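Local coordinates for protein putative acetyl transferase (PDB 1VKC) that probably transfers acyl groups, most likely acetyl, as a member of the GNAT acetyltransferase family, though its substrate is not established, at residues F37-S40 against Y41-E45. Sequence-based numbering, arbitrary orientation.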
ATOM      1  N   PHE A  37      -2.360   5.805 -13.553  1.00 42.63           N
ATOM      2  CA  PHE A  37      -1.441   5.543 -14.671  1.00 41.90           C
ATOM      3  C   PHE A  37      -0.622   4.289 -14.432  1.00 42.60           C
ATOM      4  O   PHE A  37      -0.242   4.008 -13.297  1.00 44.44           O
ATOM      5  CB  PHE A  37      -0.517   6.729 -14.907  1.00 41.60           C
ATOM      6  CG  PHE A  37      -1.158   7.843 -15.686  1.00 41.52           C
ATOM      7  CD1 PHE A  37      -0.759   8.112 -16.999  1.00 41.24           C
ATOM      8  CD2 PHE A  37      -2.166   8.616 -15.115  1.00 40.79           C
ATOM      9  CE1 PHE A  37      -1.353   9.141 -17.722  1.00 41.63           C
ATOM     10  CE2 PHE A  37      -2.765   9.640 -15.830  1.00 41.38           C
ATOM     11  CZ  PHE A  37      -2.358   9.906 -17.138  1.00 41.42           C
ATOM     12  N   PRO A  38      -0.325   3.549 -15.502  1.00 42.30           N
ATOM     13  CA  PRO A  38       0.387   2.274 -15.387  1.00 42.06           C
ATOM     14  C   PRO A  38       1.887   2.437 -15.098  1.00 39.76           C
ATOM     15  O   PRO A  38       2.728   2.205 -15.977  1.00 40.98           O
ATOM     16  CB  PRO A  38       0.136   1.619 -16.750  1.00 43.00           C
ATOM     17  CG  PRO A  38       0.017   2.755 -17.680  1.00 43.29           C
ATOM     18  CD  PRO A  38      -0.637   3.871 -16.910  1.00 42.01           C
ATOM     19  N   ILE A  39       2.205   2.811 -13.858  1.00 36.61           N
ATOM     20  CA  ILE A  39       3.578   2.982 -13.415  1.00 34.82           C
ATOM     21  C   ILE A  39       3.960   1.830 -12.469  1.00 33.99           C
ATOM     22  O   ILE A  39       3.094   1.255 -11.833  1.00 29.68           O
ATOM     23  CB  ILE A  39       3.766   4.359 -12.745  1.00 37.24           C
ATOM     24  CG1 ILE A  39       2.822   4.546 -11.549  1.00 38.27           C
ATOM     25  CG2 ILE A  39       3.523   5.479 -13.777  1.00 39.43           C
ATOM     26  CD1 ILE A  39       3.200   5.698 -10.635  1.00 39.03           C
ATOM     27  N   SER A  40       5.245   1.500 -12.393  1.00 32.51           N
ATOM     28  CA  SER A  40       5.718   0.463 -11.456  1.00 29.72           C
ATOM     29  C   SER A  40       5.641   0.978 -10.016  1.00 28.15           C
ATOM     30  O   SER A  40       5.663   2.180  -9.768  1.00 26.88           O
ATOM     31  CB  SER A  40       7.153   0.066 -11.775  1.00 29.53           C
ATOM     32  OG  SER A  40       8.062   1.087 -11.388  1.00 26.70           O
ATOM     33  N   TYR A  41       5.554   0.068  -9.060  1.00 28.42           N
ATOM     34  CA  TYR A  41       5.522   0.490  -7.673  1.00 30.01           C
ATOM     35  C   TYR A  41       6.839   1.188  -7.300  1.00 29.56           C
ATOM     36  O   TYR A  41       6.842   2.164  -6.560  1.00 31.53           O
ATOM     37  CB  TYR A  41       5.210  -0.675  -6.720  1.00 31.99           C
ATOM     38  CG  TYR A  41       5.035  -0.183  -5.306  1.00 32.11           C
ATOM     39  CD1 TYR A  41       3.888   0.506  -4.933  1.00 30.97           C
ATOM     40  CD2 TYR A  41       6.034  -0.363  -4.355  1.00 32.55           C
ATOM     41  CE1 TYR A  41       3.734   1.004  -3.650  1.00 31.73           C
ATOM     42  CE2 TYR A  41       5.886   0.118  -3.068  1.00 33.30           C
ATOM     43  CZ  TYR A  41       4.719   0.801  -2.725  1.00 32.13           C
ATOM     44  OH  TYR A  41       4.550   1.281  -1.463  1.00 34.89           O
ATOM     45  N   GLU A  42       7.959   0.704  -7.832  1.00 28.42           N
ATOM     46  CA  GLU A  42       9.237   1.349  -7.605  1.00 29.99           C
ATOM     47  C   GLU A  42       9.269   2.794  -8.144  1.00 29.24           C
ATOM     48  O   GLU A  42       9.813   3.695  -7.472  1.00 29.93           O
ATOM     49  CB  GLU A  42      10.382   0.550  -8.226  1.00 32.98           C
ATOM     50  CG  GLU A  42      11.763   1.129  -7.921  1.00 37.10           C
ATOM     51  CD  GLU A  42      12.032   1.241  -6.427  1.00 42.26           C
ATOM     52  OE1 GLU A  42      12.273   2.383  -5.940  1.00 45.89           O
ATOM     53  OE2 GLU A  42      11.984   0.190  -5.730  1.00 44.78           O
ATOM     54  N   GLU A  43       8.723   2.994  -9.347  1.00 30.20           N
ATOM     55  CA  GLU A  43       8.526   4.348  -9.920  1.00 32.37           C
ATOM     56  C   GLU A  43       7.651   5.201  -8.988  1.00 30.53           C
ATOM     57  O   GLU A  43       8.012   6.331  -8.653  1.00 31.03           O
ATOM     58  CB  GLU A  43       7.883   4.271 -11.319  1.00 35.00           C
ATOM     59  CG  GLU A  43       8.838   3.844 -12.430  1.00 39.38           C
ATOM     60  CD  GLU A  43       8.148   3.362 -13.714  1.00 42.07           C
ATOM     61  OE1 GLU A  43       8.859   3.183 -14.723  1.00 45.13           O
ATOM     62  OE2 GLU A  43       6.914   3.158 -13.738  1.00 44.74           O
ATOM     63  N   TYR A  44       6.511   4.645  -8.563  1.00 29.32           N
ATOM     64  CA  TYR A  44       5.598   5.364  -7.672  1.00 27.94           C
ATOM     65  C   TYR A  44       6.329   5.816  -6.402  1.00 29.87           C
ATOM     66  O   TYR A  44       6.310   6.981  -6.040  1.00 25.73           O
ATOM     67  CB  TYR A  44       4.374   4.508  -7.320  1.00 27.12           C
ATOM     68  CG  TYR A  44       3.626   5.036  -6.120  1.00 27.40           C
ATOM     69  CD1 TYR A  44       3.700   4.394  -4.878  1.00 27.42           C
ATOM     70  CD2 TYR A  44       2.892   6.223  -6.205  1.00 27.74           C
ATOM     71  CE1 TYR A  44       3.021   4.899  -3.766  1.00 26.94           C
ATOM     72  CE2 TYR A  44       2.219   6.724  -5.114  1.00 26.69           C
ATOM     73  CZ  TYR A  44       2.285   6.068  -3.897  1.00 28.06           C
ATOM     74  OH  TYR A  44       1.613   6.591  -2.838  1.00 26.55           O
ATOM     75  N   GLU A  45       6.991   4.875  -5.739  1.00 30.14           N
ATOM     76  CA  GLU A  45       7.743   5.162  -4.519  1.00 31.31           C
ATOM     77  C   GLU A  45       8.733   6.331  -4.662  1.00 29.87           C
ATOM     78  O   GLU A  45       8.800   7.205  -3.786  1.00 30.50           O
ATOM     79  CB  GLU A  45       8.491   3.901  -4.105  1.00 34.57           C
ATOM     80  CG  GLU A  45       8.754   3.753  -2.634  1.00 37.84           C
ATOM     81  CD  GLU A  45       8.489   2.332  -2.155  1.00 40.61           C
ATOM     82  OE1 GLU A  45       7.863   2.185  -1.091  1.00 38.92           O
ATOM     83  OE2 GLU A  45       8.887   1.364  -2.865  1.00 41.37           O
TER
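Ser40 and Glu43 close a capping box at the start of helix 41-57, each accepting from the backbone N-H of the other. Ser40 is the N-cap: its OG sits between its own N and carbonyl carbon (chi1 73°), which swings the hydroxyl over the first turn, where Ser40 OG accepts from Glu43 N at 2.9 Å. In return Glu43 folds back along the helix start, with CG anti to its carbonyl carbon (chi1 -76°) and the rest of the chain extended. Glu43 OE2 thereby reaches Ser40 N at 2.7 Å in a nearly straight bond (164° at the hydrogen), the N-H approaching the carboxylate tilted well out of its plane. Within the box the side chains pack tightly, with Ser40 OG 3.0 Å from Glu43 CG. A negative carboxylate here probably also interacts favourably with the helix dipole. The first helical turn is completed by Tyr44 N, which donates to Ser40 O at 2.9 Å.

Just ahead of the cap, Ile39 lies against both Glu43 and Tyr44. Ile39 CB lies 3.5 Å from Glu43 OE2, while Ile39 CD1, at the far end of the chain, reaches Tyr44 CB at 3.7 Å and borders the edge of the tyrosine ring. Before it, Pro38 centres an inverse gamma turn.

The rings of Tyr41 and Tyr44 both meet Tyr32, that of Tyr41 edge-to-face, and Tyr44 OH is hydrogen-bonded to Arg28 O. Trp102 of the second subunit donates to Ile39 O, so this helix start, packed against helix 20-31, also lies at the subunit interface.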